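Eukaryotic translation initiation factor 2A (Schizosaccharomyces pombe, PDB 3WJ9) probably directs methionyl-initiator tRNA to 40S ribosomal subunits in a codon-dependent manner, for translation of a small number of specific mRNAs. Local coordinates at residues Q3-I15 with F398-P410. Residues are numbered along the deposited sequence; the frame is centred on the assembly and turned at random.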
ATOM      1  N   GLN A   3      12.834  18.944  -6.268  1.00 64.46           N
ATOM      2  CA  GLN A   3      13.530  19.023  -7.542  1.00 77.81           C
ATOM      3  C   GLN A   3      12.531  18.978  -8.693  1.00 73.23           C
ATOM      4  O   GLN A   3      11.946  19.989  -9.071  1.00 74.55           O
ATOM      5  CB  GLN A   3      14.539  17.880  -7.680  1.00 73.70           C
ATOM      6  CG  GLN A   3      14.170  16.621  -6.909  1.00 82.53           C
ATOM      7  CD  GLN A   3      15.298  15.616  -6.831  1.00 88.22           C
ATOM      8  OE1 GLN A   3      16.241  15.657  -7.621  1.00 88.87           O
ATOM      9  NE2 GLN A   3      15.199  14.693  -5.881  1.00 81.04           N
ATOM     10  N   LYS A   4      12.367  17.793  -9.262  1.00 62.81           N
ATOM     11  CA  LYS A   4      11.357  17.543 -10.276  1.00 57.19           C
ATOM     12  C   LYS A   4      10.158  16.822  -9.663  1.00 67.37           C
ATOM     13  O   LYS A   4      10.317  15.886  -8.884  1.00 90.98           O
ATOM     14  CB  LYS A   4      11.957  16.726 -11.421  1.00 55.47           C
ATOM     15  CG  LYS A   4      12.616  15.439 -10.956  1.00 66.35           C
ATOM     16  CD  LYS A   4      13.269  14.673 -12.092  1.00 73.74           C
ATOM     17  CE  LYS A   4      14.501  15.387 -12.617  1.00 75.04           C
ATOM     18  NZ  LYS A   4      15.191  14.589 -13.668  1.00 77.97           N
ATOM     19  N   SER A   5       8.954  17.267 -10.001  1.00 48.81           N
ATOM     20  CA  SER A   5       7.748  16.620  -9.492  1.00 43.34           C
ATOM     21  C   SER A   5       7.333  15.470 -10.407  1.00 45.80           C
ATOM     22  O   SER A   5       6.345  15.573 -11.129  1.00 53.56           O
ATOM     23  CB  SER A   5       6.607  17.633  -9.356  1.00 59.90           C
ATOM     24  OG  SER A   5       7.033  18.809  -8.690  1.00 67.52           O
ATOM     25  N   GLN A   6       8.084  14.371 -10.370  1.00 44.89           N
ATOM     26  CA  GLN A   6       7.883  13.281 -11.324  1.00 39.07           C
ATOM     27  C   GLN A   6       6.762  12.332 -10.918  1.00 36.67           C
ATOM     28  O   GLN A   6       6.589  12.014  -9.743  1.00 34.66           O
ATOM     29  CB  GLN A   6       9.180  12.480 -11.516  1.00 30.05           C
ATOM     30  CG  GLN A   6       9.075  11.384 -12.585  1.00 31.37           C
ATOM     31  CD  GLN A   6      10.314  10.508 -12.686  1.00 48.53           C
ATOM     32  OE1 GLN A   6      10.219   9.306 -12.941  1.00 54.77           O
ATOM     33  NE2 GLN A   6      11.483  11.107 -12.497  1.00 50.86           N
ATOM     34  N   PHE A   7       6.000  11.894 -11.914  1.00 35.72           N
ATOM     35  CA  PHE A   7       5.023  10.829 -11.744  1.00 38.57           C
ATOM     36  C   PHE A   7       5.130   9.866 -12.922  1.00 35.11           C
ATOM     37  O   PHE A   7       5.750  10.188 -13.934  1.00 39.24           O
ATOM     38  CB  PHE A   7       3.605  11.393 -11.630  1.00 43.20           C
ATOM     39  CG  PHE A   7       3.136  12.119 -12.862  1.00 31.62           C
ATOM     40  CD1 PHE A   7       3.344  13.481 -12.997  1.00 42.45           C
ATOM     41  CD2 PHE A   7       2.473  11.443 -13.874  1.00 35.85           C
ATOM     42  CE1 PHE A   7       2.912  14.156 -14.123  1.00 45.66           C
ATOM     43  CE2 PHE A   7       2.039  12.111 -15.004  1.00 32.83           C
ATOM     44  CZ  PHE A   7       2.258  13.471 -15.127  1.00 44.41           C
ATOM     45  N   ALA A   8       4.533   8.688 -12.789  1.00 33.52           N
ATOM     46  CA  ALA A   8       4.525   7.714 -13.873  1.00 24.03           C
ATOM     47  C   ALA A   8       3.118   7.533 -14.415  1.00 29.04           C
ATOM     48  O   ALA A   8       2.143   7.823 -13.728  1.00 35.10           O
ATOM     49  CB  ALA A   8       5.082   6.385 -13.399  1.00 35.80           C
ATOM     50  N   TYR A   9       3.016   7.058 -15.650  1.00 30.71           N
ATOM     51  CA  TYR A   9       1.716   6.762 -16.237  1.00 31.22           C
ATOM     52  C   TYR A   9       1.805   5.529 -17.121  1.00 34.51           C
ATOM     53  O   TYR A   9       2.843   5.257 -17.722  1.00 33.42           O
ATOM     54  CB  TYR A   9       1.192   7.953 -17.047  1.00 40.64           C
ATOM     55  CG  TYR A   9       1.900   8.167 -18.368  1.00 45.48           C
ATOM     56  CD1 TYR A   9       3.049   8.939 -18.443  1.00 49.62           C
ATOM     57  CD2 TYR A   9       1.413   7.601 -19.542  1.00 43.29           C
ATOM     58  CE1 TYR A   9       3.699   9.137 -19.646  1.00 54.94           C
ATOM     59  CE2 TYR A   9       2.056   7.794 -20.749  1.00 48.36           C
ATOM     60  CZ  TYR A   9       3.198   8.564 -20.796  1.00 56.78           C
ATOM     61  OH  TYR A   9       3.842   8.758 -21.996  1.00 65.27           O
ATOM     62  N   ARG A  10       0.710   4.785 -17.195  1.00 41.17           N
ATOM     63  CA  ARG A  10       0.620   3.655 -18.104  1.00 36.67           C
ATOM     64  C   ARG A  10      -0.785   3.555 -18.673  1.00 38.02           C
ATOM     65  O   ARG A  10      -1.727   3.197 -17.970  1.00 40.89           O
ATOM     66  CB  ARG A  10       1.001   2.352 -17.403  1.00 42.00           C
ATOM     67  CG  ARG A  10       0.984   1.142 -18.323  1.00 44.42           C
ATOM     68  CD  ARG A  10       1.325  -0.133 -17.573  1.00 35.20           C
ATOM     69  NE  ARG A  10       0.337  -0.446 -16.546  1.00 41.36           N
ATOM     70  CZ  ARG A  10      -0.754  -1.175 -16.757  1.00 42.08           C
ATOM     71  NH1 ARG A  10      -0.995  -1.676 -17.961  1.00 50.54           N
ATOM     72  NH2 ARG A  10      -1.598  -1.412 -15.765  1.00 37.95           N
ATOM     73  N   SER A  11      -0.925   3.891 -19.949  1.00 49.47           N
ATOM     74  CA  SER A  11      -2.204   3.764 -20.626  1.00 47.32           C
ATOM     75  C   SER A  11      -2.160   2.567 -21.561  1.00 58.67           C
ATOM     76  O   SER A  11      -1.098   1.985 -21.782  1.00 64.35           O
ATOM     77  CB  SER A  11      -2.543   5.043 -21.395  1.00 45.41           C
ATOM     78  OG  SER A  11      -1.586   5.297 -22.409  1.00 56.47           O
ATOM     79  N   SER A  12      -3.313   2.202 -22.113  1.00 59.97           N
ATOM     80  CA  SER A  12      -3.394   1.104 -23.071  1.00 66.82           C
ATOM     81  C   SER A  12      -2.534   1.380 -24.294  1.00 64.67           C
ATOM     82  O   SER A  12      -2.198   0.475 -25.056  1.00 61.03           O
ATOM     83  CB  SER A  12      -4.844   0.872 -23.499  1.00 74.15           C
ATOM     84  OG  SER A  12      -5.356   2.002 -24.182  1.00 71.06           O
ATOM     85  N   LYS A  13      -2.175   2.646 -24.462  1.00 59.71           N
ATOM     86  CA  LYS A  13      -1.481   3.109 -25.647  1.00 58.98           C
ATOM     87  C   LYS A  13       0.009   3.322 -25.409  1.00 74.09           C
ATOM     88  O   LYS A  13       0.827   3.068 -26.292  1.00 81.07           O
ATOM     89  CB  LYS A  13      -2.145   4.395 -26.133  1.00 53.78           C
ATOM     90  CG  LYS A  13      -1.218   5.518 -26.529  1.00 67.29           C
ATOM     91  CD  LYS A  13      -1.990   6.458 -27.420  1.00 65.67           C
ATOM     92  CE  LYS A  13      -1.220   7.693 -27.799  1.00 58.84           C
ATOM     93  NZ  LYS A  13      -2.214   8.687 -28.269  1.00 71.43           N
ATOM     94  N   SER A  14       0.363   3.772 -24.210  1.00 66.77           N
ATOM     95  CA  SER A  14       1.752   4.102 -23.921  1.00 55.21           C
ATOM     96  C   SER A  14       2.099   3.948 -22.447  1.00 47.95           C
ATOM     97  O   SER A  14       1.245   3.622 -21.621  1.00 55.16           O
ATOM     98  CB  SER A  14       2.054   5.532 -24.375  1.00 37.79           C
ATOM     99  OG  SER A  14       3.396   5.886 -24.095  1.00 38.60           O
ATOM    100  N   ILE A  15       3.368   4.183 -22.132  1.00 41.62           N
ATOM    101  CA  ILE A  15       3.841   4.162 -20.756  1.00 52.72           C
ATOM    102  C   ILE A  15       5.094   5.020 -20.628  1.00 48.80           C
ATOM    103  O   ILE A  15       6.008   4.933 -21.449  1.00 58.90           O
ATOM    104  CB  ILE A  15       4.131   2.724 -20.272  1.00 53.66           C
ATOM    105  CG1 ILE A  15       4.728   2.752 -18.865  1.00 39.33           C
ATOM    106  CG2 ILE A  15       5.052   1.995 -21.246  1.00 55.95           C
ATOM    107  CD1 ILE A  15       5.057   1.393 -18.320  1.00 44.92           C
ATOM    108  N   PHE A 398      -7.248  10.525 -21.731  1.00 44.67           N
ATOM    109  CA  PHE A 398      -6.860   9.199 -22.196  1.00 33.84           C
ATOM    110  C   PHE A 398      -8.075   8.420 -22.684  1.00 48.31           C
ATOM    111  O   PHE A 398      -9.207   8.726 -22.313  1.00 53.93           O
ATOM    112  CB  PHE A 398      -6.159   8.412 -21.084  1.00 49.32           C
ATOM    113  CG  PHE A 398      -4.855   9.010 -20.635  1.00 36.88           C
ATOM    114  CD1 PHE A 398      -4.825  10.002 -19.669  1.00 31.97           C
ATOM    115  CD2 PHE A 398      -3.657   8.568 -21.170  1.00 40.64           C
ATOM    116  CE1 PHE A 398      -3.629  10.547 -19.252  1.00 36.24           C
ATOM    117  CE2 PHE A 398      -2.457   9.110 -20.758  1.00 30.67           C
ATOM    118  CZ  PHE A 398      -2.443  10.101 -19.795  1.00 31.77           C
ATOM    119  N   ASN A 399      -7.838   7.419 -23.526  1.00 41.93           N
ATOM    120  CA  ASN A 399      -8.892   6.484 -23.904  1.00 51.40           C
ATOM    121  C   ASN A 399      -9.007   5.387 -22.857  1.00 65.47           C
ATOM    122  O   ASN A 399     -10.059   5.204 -22.245  1.00 66.09           O
ATOM    123  CB  ASN A 399      -8.625   5.874 -25.284  1.00 75.22           C
ATOM    124  CG  ASN A 399      -9.611   4.775 -25.636  1.00 80.60           C
ATOM    125  OD1 ASN A 399      -9.344   3.592 -25.418  1.00 58.57           O
ATOM    126  ND2 ASN A 399     -10.760   5.161 -26.181  1.00 70.69           N
ATOM    127  N   GLU A 400      -7.912   4.665 -22.646  1.00 67.87           N
ATOM    128  CA  GLU A 400      -7.867   3.636 -21.618  1.00 60.76           C
ATOM    129  C   GLU A 400      -6.605   3.763 -20.771  1.00 58.93           C
ATOM    130  O   GLU A 400      -5.581   3.144 -21.058  1.00 59.56           O
ATOM    131  CB  GLU A 400      -7.949   2.245 -22.248  1.00 62.79           C
ATOM    132  CG  GLU A 400      -8.423   1.161 -21.298  1.00 77.91           C
ATOM    133  CD  GLU A 400      -8.663  -0.161 -21.996  1.00 75.87           C
ATOM    134  OE1 GLU A 400      -8.054  -0.391 -23.061  1.00 77.82           O
ATOM    135  OE2 GLU A 400      -9.466  -0.969 -21.484  1.00 68.39           O
ATOM    136  N   LEU A 401      -6.689   4.583 -19.728  1.00 47.24           N
ATOM    137  CA  LEU A 401      -5.587   4.756 -18.789  1.00 41.59           C
ATOM    138  C   LEU A 401      -5.677   3.718 -17.676  1.00 45.44           C
ATOM    139  O   LEU A 401      -6.763   3.417 -17.182  1.00 50.26           O
ATOM    140  CB  LEU A 401      -5.596   6.167 -18.198  1.00 31.69           C
ATOM    141  CG  LEU A 401      -4.567   6.452 -17.101  1.00 33.85           C
ATOM    142  CD1 LEU A 401      -3.156   6.483 -17.671  1.00 34.10           C
ATOM    143  CD2 LEU A 401      -4.890   7.746 -16.374  1.00 26.47           C
ATOM    144  N   TYR A 402      -4.531   3.175 -17.280  1.00 43.42           N
ATOM    145  CA  TYR A 402      -4.509   2.092 -16.307  1.00 35.86           C
ATOM    146  C   TYR A 402      -4.038   2.547 -14.925  1.00 41.24           C
ATOM    147  O   TYR A 402      -4.700   2.284 -13.926  1.00 39.71           O
ATOM    148  CB  TYR A 402      -3.643   0.946 -16.828  1.00 47.43           C
ATOM    149  CG  TYR A 402      -4.225   0.304 -18.066  1.00 51.71           C
ATOM    150  CD1 TYR A 402      -5.590   0.071 -18.164  1.00 49.62           C
ATOM    151  CD2 TYR A 402      -3.419  -0.069 -19.134  1.00 58.64           C
ATOM    152  CE1 TYR A 402      -6.139  -0.517 -19.284  1.00 56.72           C
ATOM    153  CE2 TYR A 402      -3.964  -0.665 -20.261  1.00 70.53           C
ATOM    154  CZ  TYR A 402      -5.325  -0.881 -20.331  1.00 66.42           C
ATOM    155  OH  TYR A 402      -5.880  -1.467 -21.446  1.00 77.88           O
ATOM    156  N   GLN A 403      -2.896   3.222 -14.864  1.00 42.22           N
ATOM    157  CA  GLN A 403      -2.418   3.771 -13.601  1.00 44.88           C
ATOM    158  C   GLN A 403      -1.592   5.035 -13.808  1.00 34.64           C
ATOM    159  O   GLN A 403      -1.052   5.283 -14.890  1.00 39.87           O
ATOM    160  CB  GLN A 403      -1.588   2.741 -12.830  1.00 47.84           C
ATOM    161  CG  GLN A 403      -0.536   1.998 -13.660  1.00 51.02           C
ATOM    162  CD  GLN A 403      -0.207   0.621 -13.102  1.00 39.25           C
ATOM    163  OE1 GLN A 403      -1.061  -0.266 -13.028  1.00 65.16           O
ATOM    164  NE2 GLN A 403       1.044   0.437 -12.711  1.00 65.45           N
ATOM    165  N   ALA A 404      -1.508   5.828 -12.748  1.00 40.17           N
ATOM    166  CA  ALA A 404      -0.767   7.080 -12.743  1.00 38.79           C
ATOM    167  C   ALA A 404      -0.447   7.445 -11.300  1.00 46.23           C
ATOM    168  O   ALA A 404      -1.353   7.606 -10.486  1.00 53.56           O
ATOM    169  CB  ALA A 404      -1.570   8.185 -13.416  1.00 29.55           C
ATOM    170  N   PHE A 405       0.836   7.573 -10.980  1.00 38.54           N
ATOM    171  CA  PHE A 405       1.241   7.764  -9.591  1.00 29.65           C
ATOM    172  C   PHE A 405       2.536   8.556  -9.458  1.00 29.03           C
ATOM    173  O   PHE A 405       3.411   8.486 -10.320  1.00 34.21           O
ATOM    174  CB  PHE A 405       1.391   6.405  -8.896  1.00 34.75           C
ATOM    175  CG  PHE A 405       1.989   5.338  -9.772  1.00 35.22           C
ATOM    176  CD1 PHE A 405       3.358   5.265  -9.963  1.00 34.28           C
ATOM    177  CD2 PHE A 405       1.183   4.399 -10.397  1.00 42.01           C
ATOM    178  CE1 PHE A 405       3.912   4.285 -10.769  1.00 24.67           C
ATOM    179  CE2 PHE A 405       1.730   3.416 -11.201  1.00 41.12           C
ATOM    180  CZ  PHE A 405       3.096   3.359 -11.388  1.00 31.69           C
ATOM    181  N   TRP A 406       2.645   9.305  -8.364  1.00 31.12           N
ATOM    182  CA  TRP A 406       3.843  10.080  -8.055  1.00 35.20           C
ATOM    183  C   TRP A 406       5.063   9.197  -7.831  1.00 33.06           C
ATOM    184  O   TRP A 406       4.942   8.055  -7.384  1.00 36.77           O
ATOM    185  CB  TRP A 406       3.619  10.933  -6.805  1.00 31.94           C
ATOM    186  CG  TRP A 406       2.620  12.028  -6.962  1.00 42.99           C
ATOM    187  CD1 TRP A 406       1.391  12.106  -6.378  1.00 41.54           C
ATOM    188  CD2 TRP A 406       2.772  13.218  -7.741  1.00 44.21           C
ATOM    189  NE1 TRP A 406       0.764  13.269  -6.749  1.00 34.86           N
ATOM    190  CE2 TRP A 406       1.590  13.970  -7.588  1.00 39.87           C
ATOM    191  CE3 TRP A 406       3.790  13.720  -8.556  1.00 43.44           C
ATOM    192  CZ2 TRP A 406       1.399  15.196  -8.221  1.00 41.44           C
ATOM    193  CZ3 TRP A 406       3.599  14.936  -9.183  1.00 37.73           C
ATOM    194  CH2 TRP A 406       2.414  15.661  -9.012  1.00 41.99           C
ATOM    195  N   ARG A 407       6.239   9.735  -8.138  1.00 44.14           N
ATOM    196  CA  ARG A 407       7.488   9.104  -7.744  1.00 34.60           C
ATOM    197  C   ARG A 407       7.803   9.519  -6.313  1.00 42.82           C
ATOM    198  O   ARG A 407       8.134  10.678  -6.063  1.00 56.38           O
ATOM    199  CB  ARG A 407       8.627   9.500  -8.681  1.00 37.32           C
ATOM    200  CG  ARG A 407       9.973   8.941  -8.272  1.00 44.01           C
ATOM    201  CD  ARG A 407      11.103   9.705  -8.928  1.00 47.50           C
ATOM    202  NE  ARG A 407      11.086  11.116  -8.561  1.00 56.21           N
ATOM    203  CZ  ARG A 407      12.029  11.986  -8.908  1.00 51.20           C
ATOM    204  NH1 ARG A 407      13.068  11.586  -9.626  1.00 51.60           N
ATOM    205  NH2 ARG A 407      11.936  13.254  -8.530  1.00 64.83           N
ATOM    206  N   PRO A 408       7.697   8.572  -5.368  1.00 43.26           N
ATOM    207  CA  PRO A 408       7.829   8.870  -3.936  1.00 38.97           C
ATOM    208  C   PRO A 408       9.238   9.302  -3.533  1.00 40.48           C
ATOM    209  O   PRO A 408      10.212   8.662  -3.924  1.00 54.15           O
ATOM    210  CB  PRO A 408       7.467   7.540  -3.271  1.00 33.10           C
ATOM    211  CG  PRO A 408       7.813   6.511  -4.287  1.00 25.77           C
ATOM    212  CD  PRO A 408       7.501   7.134  -5.616  1.00 31.91           C
ATOM    213  N   ARG A 409       9.335  10.382  -2.764  1.00 43.06           N
ATOM    214  CA  ARG A 409      10.617  10.846  -2.239  1.00 51.30           C
ATOM    215  C   ARG A 409      10.553  10.906  -0.715  1.00 55.26           C
ATOM    216  O   ARG A 409       9.513  11.243  -0.152  1.00 60.77           O
ATOM    217  CB  ARG A 409      10.982  12.221  -2.803  1.00 65.27           C
ATOM    218  CG  ARG A 409      10.739  12.399  -4.298  1.00 55.70           C
ATOM    219  CD  ARG A 409      11.405  11.320  -5.137  1.00 69.85           C
ATOM    220  NE  ARG A 409      12.862  11.391  -5.110  1.00 69.83           N
ATOM    221  CZ  ARG A 409      13.656  10.492  -5.682  1.00 54.02           C
ATOM    222  NH1 ARG A 409      13.133   9.454  -6.320  1.00 58.51           N
ATOM    223  NH2 ARG A 409      14.973  10.627  -5.616  1.00 72.33           N
ATOM    224  N   PRO A 410      11.672  10.587  -0.043  1.00 66.12           N
ATOM    225  CA  PRO A 410      11.727  10.564   1.422  1.00 67.88           C
ATOM    226  C   PRO A 410      12.317  11.831   2.045  1.00 78.78           C
ATOM    227  O   PRO A 410      13.424  12.240   1.693  1.00 81.97           O
ATOM    228  CB  PRO A 410      12.634   9.365   1.707  1.00 80.51           C
ATOM    229  CG  PRO A 410      13.510   9.231   0.460  1.00 81.98           C
ATOM    230  CD  PRO A 410      12.933  10.109  -0.632  1.00 61.40           C
TER
HETATM  231  O   HOH W   1       7.937  12.984  -7.412  1.00 42.92           O
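Ala8 and Phe405 sit at the middle of an antiparallel pairing and exchange two backbone hydrogen bonds, Ala8 N to Phe405 O (2.7 Å) and Phe405 N to Ala8 O (3.1 Å). Arg407 N to Gln6 O extends the series at one end, where a water donates to both Gln6 O and Arg407 O. Toward the other end Arg10 N bonds to Gln403 O, and then a classic beta bulge intervenes: Tyr402 N reaches Arg10 O at 2.9 Å while Gln403 N approaches that same oxygen more weakly. Beyond the bulge Ser12 N donates to Glu400 O.

In fold terms this is the Velcro closure of the beta-propeller: strand 6-11, from the N-terminus, lies between strand 15-19 and the C-terminal strand 401-406, so both ends of the chain build one blade and the ring is shut.

Of the polar side chains, Arg10 does most at the bulge. With CG anti to the backbone N (chi1 -177°) and a bend at chi3, it places one face of its guanidinium against Tyr402 CB, near the rim of the group, with the guanidinium and Tyr402 ring planes 25° apart. NH2 points its N-H straight at Gln403 OE1 (3.0 Å), arriving above the amide plane. A leucine here would probably leave Gln403 OE1 without this donor and Tyr402 CB without the flat group packed against it. Farther along, the Arg407 guanidinium lies between Gln6 CB and the Arg409 guanidinium, with NH1 salt-bridged to Glu63; the Gln6 amide bonds to Thr62 and Tyr42.

Among the apolar contacts, Phe7 sets its edge against the face of the Trp406 six-membered ring, centroids 5.8 Å apart and planes at 85°, while Trp406 NE1 bonds to Glu360 O. On the other face of the sheet, Ala8 CB meets Phe405 CE1 at 3.6 Å, and Tyr42 packs against the Phe405 ring.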